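Local atomic coordinates of ectonucleoside triphosphate diphosphohydrolase 4 (Homo sapiens, PDB entry 6WG5), a protein that belongs to the GDA1/CD39 family of nucleoside phosphatases, whose members share the two-lobed, actin-like fold of a wide ATPase superfamily. Residues A[48-57]-A[84-93]; A[320-328]-A[414-422]. One frame throughout, in Å; residues are numbered along the deposited sequence.

In the fold
Starting from the N terminus, interaction 1 comes first: the chain turns through the glycine-rich loop after strand 40-48, runs along strand 53-61 and, with 26 residues and no helix between segments 48-57 and 84-93, returns as strand 85-88, closing a short loop by antiparallel pairing within the mixed sheet. Interaction 2 opens only after interaction 1 has closed, so the two stand in series and neither nest nor cross. It closes a longer loop, bringing the turn before strand 327-332 against the joint between helices 403-414 and 418-427. The centres of interactions 1 and 2 lie about 39 Å apart, without touch. Interaction 1 builds up a sheet, whereas interaction 2 joins a small sheet to a helical group.

Interaction 1: residues A[48-57]-A[84-93]; sequences CGSSGSRVFV and VVMKIKPGIS
Val57 and Val84 meet methyl to methyl at the densely packed end of this strand pair, Val57 CG2 lying 3.5 Å from Val84 CG1. Next to them, both methyls of Val85 lean on the Phe56 ring; CG1 sits 4.3 Å from the ring centroid, an off-centre CH-pi contact. Such branched and aromatic residues suit extended strands and cover the faces of the sheet. On the other face, Val55 CG1 packs 3.9 Å from Met86 CB; Leu109 of helix 107-116 packs on Met86 and Ile88, and Phe112 on Met86 and Val84. The backbones run antiparallel, tied most firmly at Ser53 and Ile88, whose N-H groups each reach the other's carbonyl at 2.8 Å (Ser53 N to Ile88 O, Ile88 N to Ser53 O). Strands 40-48 and 53-61 with the turn between them form the hairpin that in actin-like ATPases carries a glycine-rich phosphate loop, and the turn 49-52 probably corresponds to it. The solvent side is held by long polar chains: Arg54 CG still touches Lys87 CG at 3.5 Å, but a bend at chi2 (89°) carries the guanidinium toward the turn, where Gly52 O lies over one face and Asp47 forms a salt bridge, while the extended Lys87 chain leads its ammonium elsewhere. Facing that turn, Gly91 takes a positive phi (122°), while Ser50, Ser51 and Lys89 form the exposed margin.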
# COMPACT_ATOMS: atom_id res chain seq x y z
N CYS A 48 1.65 11.76 -8.43
CA CYS A 48 2.96 12.40 -8.61
C CYS A 48 3.94 11.75 -7.63
O CYS A 48 4.12 12.21 -6.50
CB CYS A 48 2.87 13.90 -8.40
SG CYS A 48 2.14 14.80 -9.78
N GLY A 49 4.59 10.67 -8.09
CA GLY A 49 5.56 9.97 -7.28
C GLY A 49 6.97 10.51 -7.47
O GLY A 49 7.21 11.48 -8.17
N SER A 50 7.92 9.84 -6.81
CA SER A 50 9.31 10.24 -6.91
C SER A 50 9.89 9.91 -8.28
O SER A 50 10.49 10.76 -8.94
CB SER A 50 10.14 9.57 -5.81
OG SER A 50 9.66 9.92 -4.52
N SER A 51 9.71 8.66 -8.73
CA SER A 51 10.28 8.22 -9.99
C SER A 51 9.55 8.76 -11.21
O SER A 51 10.10 8.73 -12.31
CB SER A 51 10.31 6.69 -10.04
OG SER A 51 9.02 6.15 -9.79
N GLY A 52 8.32 9.24 -11.04
CA GLY A 52 7.57 9.74 -12.17
C GLY A 52 6.16 10.11 -11.76
O GLY A 52 5.85 10.24 -10.57
N SER A 53 5.31 10.29 -12.77
CA SER A 53 3.92 10.67 -12.56
C SER A 53 3.02 9.85 -13.46
O SER A 53 3.39 9.53 -14.60
CB SER A 53 3.71 12.17 -12.83
OG SER A 53 4.45 12.96 -11.92
N ARG A 54 1.84 9.50 -12.95
CA ARG A 54 0.86 8.72 -13.69
C ARG A 54 -0.51 9.37 -13.54
O ARG A 54 -0.82 9.99 -12.51
CB ARG A 54 0.79 7.27 -13.19
CG ARG A 54 2.15 6.66 -12.88
CD ARG A 54 2.57 6.90 -11.43
NE ARG A 54 4.00 6.74 -11.24
CZ ARG A 54 4.61 6.82 -10.06
NH1 ARG A 54 3.91 7.06 -8.96
NH2 ARG A 54 5.93 6.66 -9.98
N VAL A 55 -1.33 9.23 -14.57
CA VAL A 55 -2.68 9.78 -14.60
C VAL A 55 -3.66 8.64 -14.82
O VAL A 55 -3.41 7.74 -15.63
CB VAL A 55 -2.84 10.87 -15.68
CG1 VAL A 55 -2.42 10.33 -17.04
CG2 VAL A 55 -4.27 11.39 -15.72
N PHE A 56 -4.78 8.68 -14.10
CA PHE A 56 -5.84 7.69 -14.23
C PHE A 56 -7.16 8.41 -14.47
O PHE A 56 -7.48 9.37 -13.77
CB PHE A 56 -5.96 6.82 -12.97
CG PHE A 56 -4.68 6.13 -12.58
CD1 PHE A 56 -4.48 4.80 -12.89
CD2 PHE A 56 -3.70 6.81 -11.88
CE1 PHE A 56 -3.31 4.16 -12.53
CE2 PHE A 56 -2.53 6.18 -11.52
CZ PHE A 56 -2.33 4.85 -11.84
N VAL A 57 -7.92 7.94 -15.46
CA VAL A 57 -9.26 8.45 -15.72
C VAL A 57 -10.25 7.42 -15.19
O VAL A 57 -10.22 6.25 -15.58
CB VAL A 57 -9.49 8.71 -17.22
CG1 VAL A 57 -10.90 9.24 -17.46
CG2 VAL A 57 -8.46 9.71 -17.74
N VAL A 84 -7.45 3.55 -19.15
CA VAL A 84 -6.97 4.86 -19.59
C VAL A 84 -5.91 5.35 -18.61
O VAL A 84 -6.23 6.06 -17.64
CB VAL A 84 -8.13 5.86 -19.71
CG1 VAL A 84 -7.62 7.25 -20.09
CG2 VAL A 84 -9.15 5.36 -20.72
N VAL A 85 -4.65 4.99 -18.85
CA VAL A 85 -3.55 5.37 -17.98
C VAL A 85 -2.37 5.80 -18.83
O VAL A 85 -2.13 5.25 -19.92
CB VAL A 85 -3.14 4.20 -17.05
CG1 VAL A 85 -2.01 4.62 -16.11
CG2 VAL A 85 -4.34 3.71 -16.25
N MET A 86 -1.63 6.80 -18.35
CA MET A 86 -0.39 7.24 -18.97
C MET A 86 0.61 7.58 -17.88
O MET A 86 0.24 8.04 -16.80
CB MET A 86 -0.60 8.45 -19.89
CG MET A 86 0.69 9.11 -20.35
SD MET A 86 0.46 10.36 -21.63
CE MET A 86 0.33 9.33 -23.09
N LYS A 87 1.89 7.34 -18.17
CA LYS A 87 2.96 7.57 -17.21
C LYS A 87 4.08 8.37 -17.87
O LYS A 87 4.35 8.22 -19.07
CB LYS A 87 3.53 6.25 -16.68
CG LYS A 87 2.47 5.33 -16.07
CD LYS A 87 3.11 4.12 -15.40
CE LYS A 87 2.06 3.24 -14.73
NZ LYS A 87 2.68 2.05 -14.06
N ILE A 88 4.72 9.23 -17.08
CA ILE A 88 5.85 10.03 -17.54
C ILE A 88 6.90 10.07 -16.43
O ILE A 88 6.60 9.90 -15.25
CB ILE A 88 5.45 11.46 -17.95
CG1 ILE A 88 4.86 12.22 -16.76
CG2 ILE A 88 4.46 11.42 -19.11
CD1 ILE A 88 4.59 13.69 -17.04
N LYS A 89 8.14 10.30 -16.84
CA LYS A 89 9.26 10.42 -15.91
C LYS A 89 9.91 11.79 -16.07
O LYS A 89 9.64 12.48 -17.06
CB LYS A 89 10.27 9.30 -16.15
CG LYS A 89 10.03 8.06 -15.30
CD LYS A 89 10.13 6.77 -16.10
CE LYS A 89 9.85 5.56 -15.23
NZ LYS A 89 9.86 4.28 -16.00
N PRO A 90 10.77 12.20 -15.12
CA PRO A 90 11.26 11.50 -13.92
C PRO A 90 10.53 11.84 -12.62
O PRO A 90 10.94 11.34 -11.57
CB PRO A 90 12.71 11.98 -13.85
CG PRO A 90 12.64 13.39 -14.34
CD PRO A 90 11.51 13.45 -15.35
N GLY A 91 9.50 12.67 -12.68
CA GLY A 91 8.76 13.07 -11.50
C GLY A 91 8.76 14.58 -11.32
O GLY A 91 9.50 15.32 -11.97
N ILE A 92 7.90 15.02 -10.41
CA ILE A 92 7.72 16.45 -10.19
C ILE A 92 8.75 17.01 -9.21
O ILE A 92 9.08 18.20 -9.29
CB ILE A 92 6.28 16.73 -9.70
CG1 ILE A 92 5.83 18.12 -10.14
CG2 ILE A 92 6.17 16.60 -8.18
CD1 ILE A 92 4.33 18.33 -10.07
N SER A 93 9.26 16.19 -8.30
CA SER A 93 10.20 16.67 -7.29
C SER A 93 11.48 17.22 -7.90
O SER A 93 12.17 18.01 -7.25
CB SER A 93 10.54 15.53 -6.32
OG SER A 93 11.15 14.45 -6.99

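Interaction 2: residues A[320-328]-A[414-422]; sequences PCLPLDIKD and CATKWSILR
Leu324 O receives the backbone N-H of Trp418 at 2.8 Å from Trp418 N, the shorter of two bonds that hold the turn 323-326 to the joint between two helices. Lys417 is the N-cap of helix 418-427, so Trp418 N belongs to the first helical turn, whose N-H groups lack the usual acceptor four residues back; Leu324 O supplies one from outside. The same residue also donates: Leu324 N reaches Cys414 O at 3.3 Å, using a carbonyl at the end of the preceding helix. The turn that presents both groups is a type II beta turn, closed by Ile326 N to Pro323 O at 3.3 Å, with Asp325 at the third position taking the positive phi (75°) that this turn requires. Its apolar residues make the packing. Ile326 lays CD1 over one face of the Trp418 indole, 3.4 Å from the centroid of the six-membered ring and almost on its normal, a well-centred CH-pi contact. The isoleucine chain is extended, with chi1 -168° and chi2 174°, and thereby carries that methyl across the ring. Pro323 lies alongside Trp418, its CB 3.8 Å from CE3, and the same CB touches Leu421 CD1 at 3.9 Å, so one edge of the rigid proline rests on tryptophan and leucine together. At the outer side, Leu324 CD2 approaches Lys417 CG at 4.0 Å, a looser contact made by the aliphatic stem of an exposed lysine. Beyond these residues, Leu439 of helix 436-456 also packs on Trp418, and that helix takes the Cys414-Cys443 disulfide; Asp325 and Ile326 bond through their backbones to Gly341, joining the turn to strand 335-341 just where strand 327-332 begins.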
# COMPACT_ATOMS: atom_id res chain seq x y z
N PRO A 320 24.19 -17.02 8.52
CA PRO A 320 23.08 -17.98 8.37
C PRO A 320 21.96 -17.46 7.48
O PRO A 320 21.11 -18.26 7.06
CB PRO A 320 22.60 -18.18 9.80
CG PRO A 320 22.93 -16.90 10.49
CD PRO A 320 24.21 -16.42 9.86
N CYS A 321 21.93 -16.16 7.20
CA CYS A 321 20.90 -15.55 6.38
C CYS A 321 21.21 -15.60 4.89
O CYS A 321 20.51 -14.96 4.10
CB CYS A 321 20.68 -14.10 6.82
SG CYS A 321 20.01 -13.94 8.49
N LEU A 322 22.25 -16.34 4.49
CA LEU A 322 22.57 -16.50 3.08
C LEU A 322 22.47 -17.97 2.69
O LEU A 322 22.65 -18.86 3.54
CB LEU A 322 23.99 -16.00 2.77
CG LEU A 322 24.15 -14.48 2.67
CD1 LEU A 322 25.62 -14.11 2.58
CD2 LEU A 322 23.38 -13.92 1.48
N PRO A 323 22.18 -18.27 1.42
CA PRO A 323 22.10 -19.67 0.99
C PRO A 323 23.39 -20.41 1.29
O PRO A 323 24.48 -19.83 1.35
CB PRO A 323 21.86 -19.56 -0.52
CG PRO A 323 21.29 -18.21 -0.73
CD PRO A 323 21.89 -17.33 0.32
N LEU A 324 23.27 -21.72 1.48
CA LEU A 324 24.41 -22.54 1.83
C LEU A 324 25.50 -22.45 0.77
O LEU A 324 25.25 -22.65 -0.43
CB LEU A 324 23.98 -24.00 2.00
CG LEU A 324 25.07 -25.00 2.37
CD1 LEU A 324 25.54 -24.78 3.81
CD2 LEU A 324 24.56 -26.41 2.19
N ASP A 325 26.72 -22.14 1.21
CA ASP A 325 27.96 -22.16 0.41
C ASP A 325 28.08 -21.00 -0.56
O ASP A 325 29.04 -20.98 -1.35
CB ASP A 325 28.11 -23.47 -0.37
CG ASP A 325 28.43 -24.65 0.52
OD1 ASP A 325 28.91 -24.44 1.65
OD2 ASP A 325 28.22 -25.80 0.08
N ILE A 326 27.17 -20.03 -0.54
CA ILE A 326 27.36 -18.83 -1.35
C ILE A 326 28.47 -17.99 -0.74
O ILE A 326 28.64 -17.92 0.48
CB ILE A 326 26.06 -18.02 -1.47
CG1 ILE A 326 26.21 -16.95 -2.56
CG2 ILE A 326 25.72 -17.35 -0.14
CD1 ILE A 326 24.93 -16.17 -2.85
N LYS A 327 29.24 -17.33 -1.60
CA LYS A 327 30.30 -16.43 -1.17
C LYS A 327 29.90 -15.00 -1.52
O LYS A 327 29.68 -14.68 -2.69
CB LYS A 327 31.63 -16.81 -1.82
CG LYS A 327 32.11 -18.19 -1.39
CD LYS A 327 33.39 -18.62 -2.09
CE LYS A 327 33.78 -20.02 -1.67
NZ LYS A 327 35.13 -20.41 -2.16
N ASP A 328 29.78 -14.16 -0.50
CA ASP A 328 29.38 -12.77 -0.64
C ASP A 328 30.41 -11.91 0.08
O ASP A 328 31.26 -12.41 0.83
CB ASP A 328 27.97 -12.54 -0.06
CG ASP A 328 27.39 -11.19 -0.46
OD1 ASP A 328 27.77 -10.66 -1.52
OD2 ASP A 328 26.53 -10.67 0.29
N CYS A 414 16.85 -22.60 1.95
CA CYS A 414 18.09 -22.05 2.49
C CYS A 414 19.16 -23.11 2.64
O CYS A 414 20.35 -22.84 2.42
CB CYS A 414 17.81 -21.36 3.83
SG CYS A 414 16.73 -19.95 3.60
N ALA A 415 18.77 -24.33 3.02
CA ALA A 415 19.73 -25.41 3.21
C ALA A 415 20.21 -26.02 1.90
O ALA A 415 21.02 -26.95 1.94
CB ALA A 415 19.10 -26.50 4.09
N THR A 416 19.75 -25.52 0.76
CA THR A 416 20.16 -26.04 -0.54
C THR A 416 21.44 -25.34 -0.99
O THR A 416 21.53 -24.11 -0.93
CB THR A 416 19.06 -25.85 -1.57
OG1 THR A 416 17.86 -26.49 -1.12
CG2 THR A 416 19.46 -26.43 -2.93
N LYS A 417 22.42 -26.12 -1.44
CA LYS A 417 23.68 -25.55 -1.91
C LYS A 417 23.43 -24.48 -2.95
O LYS A 417 22.55 -24.61 -3.81
CB LYS A 417 24.57 -26.64 -2.51
CG LYS A 417 25.06 -27.68 -1.52
CD LYS A 417 25.97 -28.67 -2.23
CE LYS A 417 25.91 -30.06 -1.61
NZ LYS A 417 26.28 -31.11 -2.60
N TRP A 418 24.22 -23.41 -2.88
CA TRP A 418 24.07 -22.30 -3.83
C TRP A 418 24.18 -22.79 -5.27
O TRP A 418 23.46 -22.31 -6.15
CB TRP A 418 25.13 -21.24 -3.53
CG TRP A 418 25.12 -20.09 -4.49
CD1 TRP A 418 26.11 -19.72 -5.35
CD2 TRP A 418 24.05 -19.15 -4.69
NE1 TRP A 418 25.74 -18.62 -6.07
CE2 TRP A 418 24.48 -18.24 -5.68
CE3 TRP A 418 22.78 -18.99 -4.13
CZ2 TRP A 418 23.68 -17.19 -6.12
CZ3 TRP A 418 21.99 -17.94 -4.56
CH2 TRP A 418 22.44 -17.05 -5.55
N SER A 419 25.08 -23.74 -5.53
CA SER A 419 25.26 -24.23 -6.90
C SER A 419 24.00 -24.92 -7.41
O SER A 419 23.64 -24.79 -8.58
CB SER A 419 26.46 -25.17 -6.96
OG SER A 419 26.30 -26.26 -6.08
N ILE A 420 23.33 -25.68 -6.54
CA ILE A 420 22.08 -26.33 -6.93
C ILE A 420 21.01 -25.28 -7.22
O ILE A 420 20.35 -25.32 -8.27
CB ILE A 420 21.63 -27.31 -5.83
CG1 ILE A 420 22.66 -28.43 -5.67
CG2 ILE A 420 20.25 -27.89 -6.17
CD1 ILE A 420 22.43 -29.32 -4.47
N LEU A 421 20.81 -24.34 -6.30
CA LEU A 421 19.89 -23.24 -6.55
C LEU A 421 20.24 -22.52 -7.85
O LEU A 421 19.38 -22.23 -8.68
CB LEU A 421 19.92 -22.25 -5.38
CG LEU A 421 19.44 -22.76 -4.02
CD1 LEU A 421 19.63 -21.68 -2.97
CD2 LEU A 421 17.99 -23.20 -4.09
N ARG A 422 21.53 -22.24 -8.03
CA ARG A 422 21.98 -21.55 -9.23
C ARG A 422 21.68 -22.36 -10.48
O ARG A 422 21.25 -21.81 -11.51
CB ARG A 422 23.48 -21.26 -9.12
CG ARG A 422 24.01 -20.29 -10.14
CD ARG A 422 23.54 -18.88 -9.89
NE ARG A 422 24.18 -17.95 -10.81
CZ ARG A 422 23.85 -17.83 -12.09
NH1 ARG A 422 22.89 -18.59 -12.61
NH2 ARG A 422 24.50 -16.96 -12.86